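Local coordinates for protein nucleotide pyrophosphohydrolase (PDB 5IE9) that probably hydrolyses nucleoside triphosphates to monophosphates and pyrophosphate, as a manganese-binding, all-helical MazG pyrophosphohydrolase from Bacillus cereus, at residues Met6-Ile17 / Ile75-Glu86. Sequence-based numbering, arbitrary orientation.
Sequences MKDMQKEVDAYI and ICMANSLNIDLE
The side-chain amide of Gln10 makes two hydrogen bonds across the contact, joining helix 6-17 to the turn after helix 62-80 and the first residue of helix 85-96. Gln10 OE1 accepts the backbone N-H of Leu85 at 2.9 Å, while Gln10 NE2 gives a hydrogen bond to Ile83 O at 3.0 Å that lies in the amide plane. Together they fix the amide's rotation, and the chain, extended beyond CG (chi2 -172°), carries it as a knob among Ile75, Ala78, Asn79 and Leu85. Charge adds a second tie: Lys7 NZ bridges Glu86 OE1 (3.2 Å) from above the carboxylate plane, and more weakly OD2 of Asp84, the N-cap residue, also hydrogen-bonded to Thr87 OG1. Glu86 OE2 binds the backbone N of Lys4 of the second subunit. In the apolar layer, Ile75 is a knob between Met6, Met9, Gln10 and Val13. Ile75 CG2 lies against Val13 CB at 3.6 Å, and its CD1 meets Met6 CE tip to tip. This buried packing of the helical MazG fold leaves Cys76's side chain about 13 Å from the manganese. The axes of 6-17 and 75-80 cross at -84°; helix 6-17 contacts both the Schellman-closed end of helix 62-80 and the start of helix 85-96, with His89 of the second subunit packing on Met9 and Val13.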
loop_
_atom_site.group_PDB
_atom_site.type_symbol
_atom_site.label_atom_id
_atom_site.label_comp_id
_atom_site.label_asym_id
_atom_site.label_seq_id
_atom_site.Cartn_x
_atom_site.Cartn_y
_atom_site.Cartn_z
ATOM N N MET C 6 -11.814 -21.352 -8.110
ATOM C CA MET C 6 -10.590 -20.721 -7.592
ATOM C C MET C 6 -9.371 -21.634 -7.791
ATOM O O MET C 6 -8.295 -21.156 -8.152
ATOM C CB MET C 6 -10.768 -20.339 -6.111
ATOM C CG MET C 6 -9.666 -19.494 -5.482
ATOM S SD MET C 6 -9.506 -17.798 -6.101
ATOM C CE MET C 6 -8.085 -17.980 -7.160
ATOM N N LYS C 7 -9.561 -22.940 -7.584
ATOM C CA LYS C 7 -8.516 -23.943 -7.808
ATOM C C LYS C 7 -7.986 -23.933 -9.238
ATOM O O LYS C 7 -6.771 -23.996 -9.441
ATOM C CB LYS C 7 -8.998 -25.343 -7.421
ATOM C CG LYS C 7 -8.909 -25.614 -5.931
ATOM C CD LYS C 7 -8.736 -27.096 -5.638
ATOM C CE LYS C 7 -8.362 -27.346 -4.180
ATOM N NZ LYS C 7 -9.416 -26.934 -3.208
ATOM N N ASP C 8 -8.896 -23.832 -10.212
ATOM C CA ASP C 8 -8.535 -23.754 -11.634
ATOM C C ASP C 8 -7.812 -22.457 -12.013
ATOM O O ASP C 8 -6.826 -22.502 -12.750
ATOM C CB ASP C 8 -9.759 -23.961 -12.534
ATOM C CG ASP C 8 -10.284 -25.391 -12.506
ATOM O OD1 ASP C 8 -9.483 -26.349 -12.391
ATOM O OD2 ASP C 8 -11.519 -25.551 -12.605
ATOM N N MET C 9 -8.295 -21.314 -11.513
ATOM C CA MET C 9 -7.650 -20.010 -11.747
ATOM C C MET C 9 -6.204 -20.025 -11.248
ATOM O O MET C 9 -5.320 -19.474 -11.901
ATOM C CB MET C 9 -8.418 -18.862 -11.081
ATOM C CG MET C 9 -9.933 -18.951 -11.173
ATOM S SD MET C 9 -10.935 -17.453 -11.010
ATOM C CE MET C 9 -9.993 -16.394 -9.916
ATOM N N GLN C 10 -5.982 -20.672 -10.100
ATOM C CA GLN C 10 -4.642 -20.878 -9.544
ATOM C C GLN C 10 -3.796 -21.814 -10.414
ATOM O O GLN C 10 -2.631 -21.510 -10.684
ATOM C CB GLN C 10 -4.701 -21.348 -8.079
ATOM C CG GLN C 10 -5.192 -20.272 -7.121
ATOM C CD GLN C 10 -5.090 -20.640 -5.654
ATOM O OE1 GLN C 10 -6.102 -20.796 -4.973
ATOM N NE2 GLN C 10 -3.869 -20.751 -5.150
ATOM N N LYS C 11 -4.392 -22.923 -10.866
ATOM C CA LYS C 11 -3.762 -23.846 -11.837
ATOM C C LYS C 11 -3.383 -23.152 -13.154
ATOM O O LYS C 11 -2.316 -23.413 -13.713
ATOM C CB LYS C 11 -4.672 -25.054 -12.126
ATOM C CG LYS C 11 -4.613 -26.176 -11.096
ATOM C CD LYS C 11 -5.667 -27.248 -11.362
ATOM N N GLU C 12 -4.265 -22.270 -13.624
ATOM C CA GLU C 12 -4.086 -21.509 -14.859
ATOM C C GLU C 12 -2.890 -20.554 -14.774
ATOM O O GLU C 12 -2.139 -20.408 -15.745
ATOM C CB GLU C 12 -5.366 -20.734 -15.167
ATOM C CG GLU C 12 -5.483 -20.197 -16.584
ATOM C CD GLU C 12 -6.841 -19.579 -16.881
ATOM O OE1 GLU C 12 -7.796 -19.800 -16.105
ATOM O OE2 GLU C 12 -6.957 -18.873 -17.909
ATOM N N VAL C 13 -2.722 -19.917 -13.611
ATOM C CA VAL C 13 -1.606 -18.995 -13.368
ATOM C C VAL C 13 -0.315 -19.787 -13.175
ATOM O O VAL C 13 0.749 -19.388 -13.678
ATOM C CB VAL C 13 -1.892 -18.040 -12.190
ATOM C CG1 VAL C 13 -0.648 -17.271 -11.761
ATOM C CG2 VAL C 13 -2.991 -17.061 -12.567
ATOM N N ASP C 14 -0.426 -20.916 -12.476
ATOM C CA ASP C 14 0.697 -21.830 -12.278
ATOM C C ASP C 14 1.248 -22.374 -13.593
ATOM O O ASP C 14 2.462 -22.519 -13.741
ATOM C CB ASP C 14 0.298 -22.983 -11.362
ATOM C CG ASP C 14 1.491 -23.668 -10.737
ATOM O OD1 ASP C 14 2.345 -22.973 -10.141
ATOM O OD2 ASP C 14 1.565 -24.911 -10.829
ATOM N N ALA C 15 0.347 -22.659 -14.535
ATOM C CA ALA C 15 0.714 -23.137 -15.873
ATOM C C ALA C 15 1.461 -22.066 -16.682
ATOM O O ALA C 15 2.402 -22.386 -17.416
ATOM C CB ALA C 15 -0.519 -23.619 -16.626
ATOM N N TYR C 16 1.040 -20.809 -16.527
ATOM C CA TYR C 16 1.640 -19.670 -17.212
ATOM C C TYR C 16 3.046 -19.365 -16.688
ATOM O O TYR C 16 3.955 -19.110 -17.477
ATOM C CB TYR C 16 0.726 -18.440 -17.114
ATOM C CG TYR C 16 1.371 -17.141 -17.552
ATOM C CD1 TYR C 16 1.528 -16.840 -18.906
ATOM C CD2 TYR C 16 1.829 -16.207 -16.606
ATOM C CE1 TYR C 16 2.128 -15.657 -19.316
ATOM C CE2 TYR C 16 2.426 -15.016 -17.005
ATOM C CZ TYR C 16 2.570 -14.749 -18.362
ATOM O OH TYR C 16 3.160 -13.577 -18.774
ATOM N N ILE C 17 3.212 -19.382 -15.366
ATOM C CA ILE C 17 4.515 -19.151 -14.731
ATOM C C ILE C 17 5.475 -20.325 -14.997
ATOM O O ILE C 17 6.672 -20.115 -15.220
ATOM C CB ILE C 17 4.360 -18.841 -13.213
ATOM C CG1 ILE C 17 3.516 -17.563 -12.978
ATOM C CG2 ILE C 17 5.710 -18.758 -12.498
ATOM C CD1 ILE C 17 4.116 -16.239 -13.430
ATOM N N ILE C 75 -2.608 -14.496 -6.612
ATOM C CA ILE C 75 -2.584 -15.902 -7.002
ATOM C C ILE C 75 -1.134 -16.378 -7.077
ATOM O O ILE C 75 -0.804 -17.437 -6.544
ATOM C CB ILE C 75 -3.381 -16.172 -8.304
ATOM C CG1 ILE C 75 -4.888 -16.043 -8.034
ATOM C CG2 ILE C 75 -3.088 -17.570 -8.832
ATOM C CD1 ILE C 75 -5.765 -15.920 -9.267
ATOM N N CYS C 76 -0.277 -15.570 -7.698
ATOM C CA CYS C 76 1.166 -15.817 -7.725
ATOM C C CYS C 76 1.741 -16.021 -6.322
ATOM O O CYS C 76 2.409 -17.025 -6.071
ATOM C CB CYS C 76 1.898 -14.688 -8.444
ATOM S SG CYS C 76 1.642 -14.701 -10.224
ATOM N N MET C 77 1.451 -15.079 -5.420
ATOM C CA MET C 77 1.855 -15.147 -4.021
ATOM C C MET C 77 1.404 -16.480 -3.404
ATOM O O MET C 77 2.218 -17.210 -2.825
ATOM C CB MET C 77 1.278 -13.938 -3.269
ATOM C CG MET C 77 1.463 -13.922 -1.756
ATOM S SD MET C 77 3.096 -13.357 -1.253
ATOM C CE MET C 77 2.875 -11.577 -1.253
ATOM N N ALA C 78 0.121 -16.799 -3.576
ATOM C CA ALA C 78 -0.484 -17.988 -2.991
ATOM C C ALA C 78 0.113 -19.283 -3.550
ATOM O O ALA C 78 0.356 -20.230 -2.798
ATOM C CB ALA C 78 -1.992 -17.960 -3.178
ATOM N N ASN C 79 0.355 -19.309 -4.861
ATOM C CA ASN C 79 0.950 -20.461 -5.528
ATOM C C ASN C 79 2.385 -20.681 -5.084
ATOM O O ASN C 79 2.766 -21.800 -4.743
ATOM C CB ASN C 79 0.910 -20.287 -7.040
ATOM C CG ASN C 79 -0.492 -20.380 -7.630
ATOM O OD1 ASN C 79 -0.653 -20.211 -8.837
ATOM N ND2 ASN C 79 -1.500 -20.645 -6.803
ATOM N N SER C 80 3.161 -19.593 -5.090
ATOM C CA SER C 80 4.532 -19.526 -4.559
ATOM C C SER C 80 4.717 -20.239 -3.210
ATOM O O SER C 80 5.732 -20.907 -3.000
ATOM C CB SER C 80 4.956 -18.057 -4.444
ATOM O OG SER C 80 6.133 -17.882 -3.676
ATOM N N LEU C 81 3.723 -20.106 -2.327
ATOM C CA LEU C 81 3.780 -20.636 -0.956
ATOM C C LEU C 81 2.829 -21.819 -0.717
ATOM O O LEU C 81 2.491 -22.131 0.430
ATOM C CB LEU C 81 3.508 -19.515 0.064
ATOM C CG LEU C 81 4.243 -18.176 -0.056
ATOM C CD1 LEU C 81 3.527 -17.114 0.764
ATOM C CD2 LEU C 81 5.710 -18.275 0.337
ATOM N N ASN C 82 2.409 -22.469 -1.805
ATOM C CA ASN C 82 1.500 -23.630 -1.769
ATOM C C ASN C 82 0.194 -23.410 -0.980
ATOM O O ASN C 82 -0.354 -24.342 -0.384
ATOM C CB ASN C 82 2.245 -24.903 -1.324
ATOM C CG ASN C 82 3.138 -25.472 -2.416
ATOM O OD1 ASN C 82 2.900 -26.575 -2.909
ATOM N ND2 ASN C 82 4.168 -24.722 -2.807
ATOM N N ILE C 83 -0.285 -22.168 -0.995
ATOM C CA ILE C 83 -1.534 -21.773 -0.344
ATOM C C ILE C 83 -2.701 -21.856 -1.334
ATOM O O ILE C 83 -2.618 -21.345 -2.461
ATOM C CB ILE C 83 -1.433 -20.353 0.275
ATOM C CG1 ILE C 83 -0.367 -20.334 1.377
ATOM C CG2 ILE C 83 -2.780 -19.893 0.827
ATOM C CD1 ILE C 83 0.126 -18.950 1.763
ATOM N N ASP C 84 -3.776 -22.510 -0.897
ATOM C CA ASP C 84 -5.015 -22.582 -1.661
ATOM C C ASP C 84 -5.974 -21.489 -1.193
ATOM O O ASP C 84 -6.412 -21.503 -0.039
ATOM C CB ASP C 84 -5.648 -23.973 -1.517
ATOM C CG ASP C 84 -6.999 -24.074 -2.197
ATOM O OD1 ASP C 84 -7.081 -23.879 -3.435
ATOM O OD2 ASP C 84 -7.983 -24.345 -1.484
ATOM N N LEU C 85 -6.294 -20.556 -2.095
ATOM C CA LEU C 85 -7.133 -19.383 -1.767
ATOM C C LEU C 85 -8.609 -19.696 -1.460
ATOM O O LEU C 85 -9.305 -18.862 -0.874
ATOM C CB LEU C 85 -7.036 -18.298 -2.850
ATOM C CG LEU C 85 -5.722 -17.538 -3.046
ATOM C CD1 LEU C 85 -5.764 -16.793 -4.367
ATOM C CD2 LEU C 85 -5.398 -16.576 -1.908
ATOM N N GLU C 86 -9.079 -20.878 -1.863
ATOM C CA GLU C 86 -10.403 -21.366 -1.478
ATOM C C GLU C 86 -10.418 -21.663 0.020
ATOM O O GLU C 86 -11.351 -21.259 0.721
ATOM C CB GLU C 86 -10.789 -22.608 -2.288
ATOM C CG GLU C 86 -12.218 -23.101 -2.068
ATOM C CD GLU C 86 -12.567 -24.361 -2.856
ATOM O OE1 GLU C 86 -11.771 -24.796 -3.728
ATOM O OE2 GLU C 86 -13.658 -24.920 -2.604
#